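PDB 7KCT: 2-oxoglutarate carboxylase small subunit from Hydrogenobacter thermophilus, which belongs to the biotin carboxylase family, contains an ATP-grasp domain, and binds ADP, bicarbonate and magnesium ions. Local coordinates for residues 214-219 against 238-243; 284-287 against 291-294; 443-446 against 450-453. All blocks are in the same frame, centred on the assembly; numbering follows the deposited sequence.

Contact 1: 214-219 against 238-243; sequences PKHIEF and SIQRRN. With ADP (adenosine-5'-diphosphate), chain C.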
loop_
_atom_site.group_PDB
_atom_site.type_symbol
_atom_site.label_atom_id
_atom_site.label_comp_id
_atom_site.label_asym_id
_atom_site.label_seq_id
_atom_site.Cartn_x
_atom_site.Cartn_y
_atom_site.Cartn_z
ATOM N N PRO A 214 10.807 28.464 12.383
ATOM C CA PRO A 214 11.216 27.162 12.908
ATOM C C PRO A 214 10.779 26.009 12.007
ATOM O O PRO A 214 9.920 26.157 11.134
ATOM C CB PRO A 214 10.493 27.107 14.253
ATOM C CG PRO A 214 9.269 27.855 14.014
ATOM C CD PRO A 214 9.520 28.896 12.939
ATOM N N LYS A 215 11.414 24.852 12.232
ATOM C CA LYS A 215 10.910 23.563 11.774
ATOM C C LYS A 215 10.371 22.770 12.973
ATOM O O LYS A 215 10.795 22.971 14.117
ATOM C CB LYS A 215 12.008 22.806 11.043
ATOM C CG LYS A 215 12.400 23.426 9.672
ATOM C CD LYS A 215 13.443 22.561 8.976
ATOM C CE LYS A 215 13.243 22.506 7.466
ATOM N NZ LYS A 215 12.020 21.759 7.065
ATOM N N HIS A 216 9.393 21.902 12.718
ATOM C CA HIS A 216 8.837 21.035 13.747
ATOM C C HIS A 216 9.403 19.639 13.510
ATOM O O HIS A 216 9.043 18.956 12.542
ATOM C CB HIS A 216 7.310 21.095 13.756
ATOM C CG HIS A 216 6.666 20.221 14.808
ATOM N ND1 HIS A 216 5.792 20.717 15.752
ATOM C CD2 HIS A 216 6.720 18.883 15.022
ATOM C CE1 HIS A 216 5.377 19.731 16.532
ATOM N NE2 HIS A 216 5.920 18.606 16.105
ATOM N N ILE A 217 10.307 19.226 14.394
ATOM C CA ILE A 217 11.025 17.959 14.303
ATOM C C ILE A 217 10.609 17.119 15.508
ATOM O O ILE A 217 10.661 17.597 16.646
ATOM C CB ILE A 217 12.553 18.175 14.278
ATOM C CG1 ILE A 217 12.981 19.084 13.111
ATOM C CG2 ILE A 217 13.253 16.879 14.260
ATOM C CD1 ILE A 217 12.687 18.578 11.783
ATOM N N GLU A 218 10.203 15.867 15.277
ATOM C CA GLU A 218 9.709 15.062 16.393
ATOM C C GLU A 218 10.288 13.663 16.330
ATOM O O GLU A 218 10.501 13.115 15.243
ATOM C CB GLU A 218 8.166 15.017 16.411
ATOM C CG GLU A 218 7.606 14.299 15.228
ATOM C CD GLU A 218 6.108 14.330 15.207
ATOM O OE1 GLU A 218 5.534 15.163 15.938
ATOM O OE2 GLU A 218 5.508 13.531 14.440
ATOM N N PHE A 219 10.624 13.122 17.504
ATOM C CA PHE A 219 11.254 11.818 17.636
ATOM C C PHE A 219 10.268 10.798 18.200
ATOM O O PHE A 219 9.621 11.041 19.216
ATOM C CB PHE A 219 12.480 11.859 18.573
ATOM C CG PHE A 219 13.734 12.292 17.896
ATOM C CD1 PHE A 219 14.000 13.627 17.701
ATOM C CD2 PHE A 219 14.623 11.376 17.432
ATOM C CE1 PHE A 219 15.154 14.029 17.056
ATOM C CE2 PHE A 219 15.780 11.792 16.776
ATOM C CZ PHE A 219 16.022 13.120 16.600
ATOM N N SER A 238 6.582 20.196 9.761
ATOM C CA SER A 238 6.519 21.661 9.793
ATOM C C SER A 238 5.315 22.219 9.050
ATOM O O SER A 238 4.737 23.225 9.480
ATOM C CB SER A 238 7.802 22.261 9.215
ATOM O OG SER A 238 8.897 21.822 9.974
ATOM N N ILE A 239 4.914 21.602 7.940
ATOM C CA ILE A 239 3.811 22.163 7.152
ATOM C C ILE A 239 2.505 22.049 7.927
ATOM O O ILE A 239 1.962 20.948 8.097
ATOM C CB ILE A 239 3.702 21.496 5.777
ATOM C CG1 ILE A 239 5.014 21.771 5.035
ATOM C CG2 ILE A 239 2.535 22.079 5.036
ATOM C CD1 ILE A 239 5.207 21.130 3.706
ATOM N N GLN A 240 1.943 23.209 8.290
ATOM C CA GLN A 240 0.867 23.273 9.251
ATOM C C GLN A 240 -0.147 24.348 8.912
ATOM O O GLN A 240 0.146 25.328 8.228
ATOM C CB GLN A 240 1.400 23.567 10.670
ATOM C CG GLN A 240 2.280 22.510 11.225
ATOM C CD GLN A 240 2.895 22.900 12.563
ATOM O OE1 GLN A 240 2.405 23.793 13.265
ATOM N NE2 GLN A 240 3.974 22.226 12.916
ATOM N N ARG A 241 -1.358 24.151 9.425
ATOM C CA ARG A 241 -2.349 25.205 9.489
ATOM C C ARG A 241 -3.058 25.077 10.827
ATOM O O ARG A 241 -3.341 23.961 11.289
ATOM C CB ARG A 241 -3.351 25.129 8.333
ATOM C CG ARG A 241 -4.135 23.829 8.302
ATOM C CD ARG A 241 -5.493 23.977 8.954
ATOM N NE ARG A 241 -6.246 22.718 8.956
ATOM C CZ ARG A 241 -6.415 21.927 10.015
ATOM N NH1 ARG A 241 -7.122 20.812 9.890
ATOM N NH2 ARG A 241 -5.916 22.265 11.200
ATOM N N ARG A 242 -3.344 26.235 11.430
ATOM C CA ARG A 242 -3.862 26.340 12.794
ATOM C C ARG A 242 -2.981 25.583 13.777
ATOM O O ARG A 242 -3.464 25.068 14.784
ATOM C CB ARG A 242 -5.318 25.858 12.882
ATOM C CG ARG A 242 -6.311 26.789 12.169
ATOM C CD ARG A 242 -7.785 26.613 12.627
ATOM N NE ARG A 242 -8.258 25.233 12.465
ATOM C CZ ARG A 242 -8.797 24.734 11.353
ATOM N NH1 ARG A 242 -8.973 25.485 10.271
ATOM N NH2 ARG A 242 -9.175 23.464 11.326
ATOM N N ASN A 243 -1.671 25.544 13.508
ATOM C CA ASN A 243 -0.704 24.845 14.350
ATOM C C ASN A 243 -0.955 23.332 14.408
ATOM O O ASN A 243 -0.552 22.673 15.377
ATOM C CB ASN A 243 -0.707 25.439 15.759
ATOM C CG ASN A 243 -0.440 26.914 15.755
ATOM O OD1 ASN A 243 -1.285 27.697 16.184
ATOM N ND2 ASN A 243 0.737 27.307 15.291
HETATM P PB ADP C . 0.031 21.396 20.595
HETATM O O1B ADP C . -1.268 22.069 20.321
HETATM O O2B ADP C . 0.835 20.567 19.627
HETATM O O3B ADP C . 0.191 20.893 22.017
HETATM P PA ADP C . 2.661 22.388 20.605
HETATM O O1A ADP C . 3.316 21.197 20.004
HETATM O O2A ADP C . 3.423 23.126 21.694
HETATM O O3A ADP C . 1.165 22.817 20.776
HETATM O "O5'" ADP C . 3.200 23.578 19.257
HETATM C "C5'" ADP C . 2.166 23.831 18.239
HETATM C "C4'" ADP C . 2.939 24.263 17.057
HETATM O "O4'" ADP C . 3.207 25.659 17.327
HETATM C "C3'" ADP C . 4.241 23.567 16.928
HETATM O "O3'" ADP C . 4.146 22.493 15.984
HETATM C "C2'" ADP C . 5.023 24.687 16.247
HETATM O "O2'" ADP C . 4.596 24.890 14.846
HETATM C "C1'" ADP C . 4.551 25.932 16.942
HETATM N N9 ADP C . 5.390 26.249 18.123
HETATM C C8 ADP C . 5.344 25.722 19.420
HETATM N N7 ADP C . 6.272 26.306 20.222
HETATM C C5 ADP C . 6.950 27.205 19.397
HETATM C C6 ADP C . 8.020 28.105 19.636
HETATM N N6 ADP C . 8.584 28.174 20.871
HETATM N N1 ADP C . 8.531 28.869 18.638
HETATM C C2 ADP C . 7.896 28.738 17.448
HETATM N N3 ADP C . 6.873 27.948 17.079
HETATM C C4 ADP C . 6.413 27.181 18.099
#
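In the nucleotide pocket of the ATP-grasp domain, His216 on strand 215-223 and Gln240 in the segment that follows the adjacent strand 229-236 converge on the ribose of an ADP. Ser238 joins the two segments: the backbone N of His216 donates a 2.8 Å hydrogen bond to Ser238 OG, with an angle of 162° at the hydrogen. A serine suits this place because its short hydroxyl also bonds to Asp236, while Ser238 OG packs 3.4 Å from Lys215 CB. Lys215 NZ forms a salt bridge with Asp236 and a hydrogen bond to the Phe444 carbonyl.

With CG opposite the main-chain N (chi1 -180°), the His216 ring is carried toward the sugar, and His216 CB rests 3.6 Å from Gln240 NE2. The two side chains cross at about a right angle, ring and amide planes 75° apart. His216 ND1 meets ADP O3' at the ring edge; the modelled separation is too short to trust as a length, and either atom could be the donor. His216 NE2, on the other side of CE1, donates a weak 3.5 Å bond to Glu218 OE1, an oxygen that also pairs with Lys245.

The Gln240 chain is extended beyond CG, and its amide offers an acceptor and a donor to neighbouring hydroxyls. Gln240 OE1 accepts from ADP O2' at 2.9 Å, while Gln240 NE2 donates to ADP O3' at 3.1 Å and is steadied by the carbonyl of Cys237. At the base end, Pro214 CG lies 3.8 Å from ADP C2, at the adenine.

Contact 2: 284-287 against 291-294; sequences FIAD and NLYF. With ADP (adenosine-5'-diphosphate), chain C.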
loop_
_atom_site.group_PDB
_atom_site.type_symbol
_atom_site.label_atom_id
_atom_site.label_comp_id
_atom_site.label_asym_id
_atom_site.label_seq_id
_atom_site.Cartn_x
_atom_site.Cartn_y
_atom_site.Cartn_z
ATOM N N PHE A 284 10.139 18.695 19.138
ATOM C CA PHE A 284 11.169 19.737 19.164
ATOM C C PHE A 284 10.852 20.819 18.132
ATOM O O PHE A 284 10.245 20.542 17.099
ATOM C CB PHE A 284 12.523 19.168 18.795
ATOM C CG PHE A 284 13.029 18.173 19.743
ATOM C CD1 PHE A 284 12.560 16.871 19.711
ATOM C CD2 PHE A 284 13.983 18.532 20.689
ATOM C CE1 PHE A 284 13.052 15.962 20.581
ATOM C CE2 PHE A 284 14.476 17.624 21.576
ATOM C CZ PHE A 284 14.008 16.341 21.530
ATOM N N ILE A 285 11.271 22.048 18.411
ATOM C CA ILE A 285 11.382 23.137 17.439
ATOM C C ILE A 285 12.856 23.252 17.060
ATOM O O ILE A 285 13.733 23.224 17.931
ATOM C CB ILE A 285 10.874 24.457 18.036
ATOM C CG1 ILE A 285 9.368 24.470 18.256
ATOM C CG2 ILE A 285 11.254 25.639 17.138
ATOM C CD1 ILE A 285 8.583 24.329 16.984
ATOM N N ALA A 286 13.147 23.418 15.779
ATOM C CA ALA A 286 14.518 23.572 15.311
ATOM C C ALA A 286 14.718 25.002 14.820
ATOM O O ALA A 286 13.910 25.511 14.034
ATOM C CB ALA A 286 14.821 22.584 14.192
ATOM N N ASP A 287 15.802 25.648 15.266
ATOM C CA ASP A 287 16.034 27.028 14.854
ATOM C C ASP A 287 16.789 27.066 13.531
ATOM O O ASP A 287 17.141 26.033 12.961
ATOM C CB ASP A 287 16.807 27.819 15.912
ATOM C CG ASP A 287 18.227 27.325 16.085
ATOM O OD1 ASP A 287 18.724 26.531 15.259
ATOM O OD2 ASP A 287 18.858 27.738 17.071
ATOM N N ASN A 291 19.595 23.811 15.498
ATOM C CA ASN A 291 19.565 23.309 16.867
ATOM C C ASN A 291 18.141 23.021 17.324
ATOM O O ASN A 291 17.234 23.818 17.077
ATOM C CB ASN A 291 20.194 24.329 17.826
ATOM C CG ASN A 291 21.662 24.635 17.503
ATOM O OD1 ASN A 291 22.493 23.738 17.473
ATOM N ND2 ASN A 291 21.955 25.884 17.192
ATOM N N LEU A 292 17.967 21.911 18.041
ATOM C CA LEU A 292 16.658 21.473 18.524
ATOM C C LEU A 292 16.411 21.838 19.986
ATOM O O LEU A 292 17.300 21.708 20.831
ATOM C CB LEU A 292 16.536 19.957 18.340
ATOM C CG LEU A 292 16.016 19.451 16.988
ATOM C CD1 LEU A 292 16.605 20.236 15.864
ATOM C CD2 LEU A 292 16.314 17.950 16.826
ATOM N N TYR A 293 15.185 22.277 20.267
ATOM C CA TYR A 293 14.693 22.566 21.605
ATOM C C TYR A 293 13.355 21.864 21.838
ATOM O O TYR A 293 12.406 22.009 21.045
ATOM C CB TYR A 293 14.508 24.061 21.798
ATOM C CG TYR A 293 15.738 24.856 21.426
ATOM C CD1 TYR A 293 15.980 25.213 20.093
ATOM C CD2 TYR A 293 16.662 25.252 22.390
ATOM C CE1 TYR A 293 17.118 25.963 19.729
ATOM C CE2 TYR A 293 17.792 26.024 22.043
ATOM C CZ TYR A 293 18.021 26.359 20.714
ATOM O OH TYR A 293 19.147 27.091 20.380
ATOM N N PHE A 294 13.264 21.173 22.967
ATOM C CA PHE A 294 12.096 20.379 23.273
ATOM C C PHE A 294 10.950 21.296 23.587
ATOM O O PHE A 294 11.129 22.341 24.226
ATOM C CB PHE A 294 12.381 19.462 24.454
ATOM C CG PHE A 294 11.149 18.829 25.070
ATOM C CD1 PHE A 294 10.402 19.499 26.011
ATOM C CD2 PHE A 294 10.758 17.545 24.695
ATOM C CE1 PHE A 294 9.280 18.890 26.602
ATOM C CE2 PHE A 294 9.651 16.912 25.282
ATOM C CZ PHE A 294 8.898 17.586 26.220
HETATM P PB ADP C . 0.031 21.396 20.595
HETATM O O1B ADP C . -1.268 22.069 20.321
HETATM O O2B ADP C . 0.835 20.567 19.627
HETATM O O3B ADP C . 0.191 20.893 22.017
HETATM P PA ADP C . 2.661 22.388 20.605
HETATM O O1A ADP C . 3.316 21.197 20.004
HETATM O O2A ADP C . 3.423 23.126 21.694
HETATM O O3A ADP C . 1.165 22.817 20.776
HETATM O "O5'" ADP C . 3.200 23.578 19.257
HETATM C "C5'" ADP C . 2.166 23.831 18.239
HETATM C "C4'" ADP C . 2.939 24.263 17.057
HETATM O "O4'" ADP C . 3.207 25.659 17.327
HETATM C "C3'" ADP C . 4.241 23.567 16.928
HETATM O "O3'" ADP C . 4.146 22.493 15.984
HETATM C "C2'" ADP C . 5.023 24.687 16.247
HETATM O "O2'" ADP C . 4.596 24.890 14.846
HETATM C "C1'" ADP C . 4.551 25.932 16.942
HETATM N N9 ADP C . 5.390 26.249 18.123
HETATM C C8 ADP C . 5.344 25.722 19.420
HETATM N N7 ADP C . 6.272 26.306 20.222
HETATM C C5 ADP C . 6.950 27.205 19.397
HETATM C C6 ADP C . 8.020 28.105 19.636
HETATM N N6 ADP C . 8.584 28.174 20.871
HETATM N N1 ADP C . 8.531 28.869 18.638
HETATM C C2 ADP C . 7.896 28.738 17.448
HETATM N N3 ADP C . 6.873 27.948 17.079
HETATM C C4 ADP C . 6.413 27.181 18.099
#
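Asp287 holds CG in the crowded position between its main-chain N and carbonyl carbon (chi1 67°), whereas Tyr293 places its ring opposite the carbonyl carbon (chi1 -52°); together these torsions bring carboxylate and phenol within reach of each other. Tyr293 OH gives Asp287 OD2 a weak 3.4 Å hydrogen bond, the oxygen lying at the ring edge. The firmer grip is on Asp287 OD1, which accepts the backbone N of Asn291 at 2.9 Å from above the carboxylate plane (42° out of it). An aspartate fits here: its short chain ties the turn from one strand to the next, and Asp287 N donates in return to Asn291 O.

Ile285 and Tyr293 form the antiparallel hydrogen-bonded pair, each N bonding to the other's O. On the opposite sheet face from these two side chains, Phe284, Ala286, Leu292 and Phe294 are buried. Phe284 CD2 packs 3.8 Å from Leu292 CB, and Phe284 CE2 meets Phe294 CB at 4.0 Å. The methyl of Ala286, its CB, is pressed tightly against Leu292 CD1, 3.4 Å away, where a small side chain suits the close backbones. Ile285 CD1 instead reaches ADP C2' at 3.7 Å, giving the nucleotide an apolar wall. The whole is a beta hairpin of strands 278-286 and 292-298, in the antiparallel sheet that flanks the nucleotide pocket of the ATP-grasp domain.

Contact 3: 443-446 against 450-453; sequences KFTT and EEHP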
loop_
_atom_site.group_PDB
_atom_site.type_symbol
_atom_site.label_atom_id
_atom_site.label_comp_id
_atom_site.label_asym_id
_atom_site.label_seq_id
_atom_site.Cartn_x
_atom_site.Cartn_y
_atom_site.Cartn_z
ATOM N N LYS A 443 13.037 23.141 1.391
ATOM C CA LYS A 443 12.989 24.438 2.047
ATOM C C LYS A 443 11.561 24.743 2.502
ATOM O O LYS A 443 10.780 25.416 1.823
ATOM C CB LYS A 443 13.576 25.487 1.106
ATOM C CG LYS A 443 14.908 25.023 0.421
ATOM C CD LYS A 443 15.317 25.997 -0.720
ATOM C CE LYS A 443 16.854 25.883 -1.068
ATOM N NZ LYS A 443 17.384 24.456 -1.212
ATOM N N PHE A 444 11.209 24.224 3.682
ATOM C CA PHE A 444 9.939 24.563 4.296
ATOM C C PHE A 444 10.108 24.735 5.790
ATOM O O PHE A 444 10.859 23.989 6.427
ATOM C CB PHE A 444 8.841 23.499 3.998
ATOM C CG PHE A 444 9.305 22.073 4.104
ATOM C CD1 PHE A 444 9.836 21.434 3.002
ATOM C CD2 PHE A 444 9.229 21.375 5.302
ATOM C CE1 PHE A 444 10.264 20.119 3.072
ATOM C CE2 PHE A 444 9.656 20.034 5.381
ATOM C CZ PHE A 444 10.183 19.419 4.277
ATOM N N THR A 445 9.349 25.680 6.336
ATOM C CA THR A 445 9.246 25.943 7.760
ATOM C C THR A 445 7.776 25.904 8.163
ATOM O O THR A 445 6.883 25.702 7.335
ATOM C CB THR A 445 9.845 27.314 8.137
ATOM O OG1 THR A 445 8.911 28.343 7.802
ATOM C CG2 THR A 445 11.170 27.558 7.473
ATOM N N THR A 446 7.504 26.129 9.443
ATOM C CA THR A 446 6.107 26.130 9.889
ATOM C C THR A 446 5.294 27.273 9.315
ATOM O O THR A 446 4.054 27.215 9.373
ATOM C CB THR A 446 6.031 26.196 11.415
ATOM O OG1 THR A 446 6.672 27.395 11.870
ATOM C CG2 THR A 446 6.755 24.991 11.981
ATOM N N GLU A 450 1.686 30.282 4.940
ATOM C CA GLU A 450 1.577 31.738 4.885
ATOM C C GLU A 450 2.524 32.356 3.856
ATOM O O GLU A 450 2.253 33.448 3.345
ATOM C CB GLU A 450 1.864 32.304 6.268
ATOM C CG GLU A 450 0.930 31.817 7.368
ATOM C CD GLU A 450 1.527 31.989 8.774
ATOM O OE1 GLU A 450 2.396 31.179 9.185
ATOM O OE2 GLU A 450 1.131 32.952 9.467
ATOM N N GLU A 451 3.640 31.713 3.573
ATOM C CA GLU A 451 4.661 32.218 2.667
ATOM C C GLU A 451 4.533 31.701 1.233
ATOM O O GLU A 451 5.337 32.093 0.379
ATOM C CB GLU A 451 6.036 31.841 3.200
ATOM C CG GLU A 451 6.354 32.459 4.579
ATOM C CD GLU A 451 7.695 31.990 5.118
ATOM O OE1 GLU A 451 8.222 30.954 4.625
ATOM O OE2 GLU A 451 8.211 32.668 6.045
ATOM N N HIS A 452 3.561 30.836 0.937
ATOM C CA HIS A 452 3.367 30.319 -0.418
ATOM C C HIS A 452 1.898 30.407 -0.784
ATOM O O HIS A 452 1.210 29.387 -0.907
ATOM C CB HIS A 452 3.898 28.895 -0.544
ATOM C CG HIS A 452 5.379 28.802 -0.368
ATOM N ND1 HIS A 452 5.990 28.944 0.862
ATOM C CD2 HIS A 452 6.377 28.653 -1.268
ATOM C CE1 HIS A 452 7.297 28.860 0.712
ATOM N NE2 HIS A 452 7.560 28.666 -0.568
ATOM N N PRO A 453 1.400 31.621 -1.045
ATOM C CA PRO A 453 -0.017 31.765 -1.401
ATOM C C PRO A 453 -0.360 31.070 -2.717
ATOM O O PRO A 453 -1.536 30.756 -2.960
ATOM C CB PRO A 453 -0.199 33.293 -1.473
ATOM C CG PRO A 453 1.127 33.820 -1.866
ATOM C CD PRO A 453 2.152 32.878 -1.227
HETATM O O HOH W 1 8.593 27.900 4.614
#
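The flat Glu451 carboxylate approaches Thr445 by its OE1 atom, 4.2 Å from Thr445 OG1; the two side chains cross at about a right angle without direct bonding. The aromatic rings of the two segments find their partners outside this contact. Phe444 meets the ring of Phe439 with planes about 25° apart and has a cation-pi interaction with Lys215, while His452 stacks on Tyr448 and bonds through ND1 to the Tyr448 carbonyl and through NE2 to Asp438.

What joins the segments is a water. It accepts a hydrogen bond from the backbone N of Thr445 at 2.9 Å and donates one to Glu451 OE1 at 3.1 Å, so the water links a main-chain N-H to the carboxylate. A glutamate suits this exposed place because its chain, extended beyond CG, is long enough to carry the charge back across the turn. Nearby, Glu450 OE1 stops 4.3 Å from Thr446 O and forms a salt bridge with Arg447.

Thr445 has a second task. Its OG1 stands between its own N and carbonyl carbon (chi1 78°), from where it bonds to the backbone N of Arg447. Thr446 next to it packs on Pro214 and touches the ADP, bringing this loop of the C-terminal region to the nucleotide. The bond from OG1 to the N two residues on makes an ST turn, here leading into the short surface helix 448-451.

In the fold
Followed from the N terminus, the contacts come in series, none nesting in or crossing another. Contact 1 closes first, over the 18 residues between 219 and 238, which hold the end of strand 215-223 and all of strand 229-236. Contact 2 closes a short turn in a hairpin of the same sheet, and contact 3 follows much later, across the start of helix 448-451. Contacts 1 and 2 meet where strands 215-223 and 278-286 pair, through probable hydrogen bonds such as Ile217 O to Phe284 N. A probable bond from Thr446 N to Pro214 O ties contact 3, in the C-terminal family region, to the ATP-grasp region. Contacts 2 and 3 do not touch.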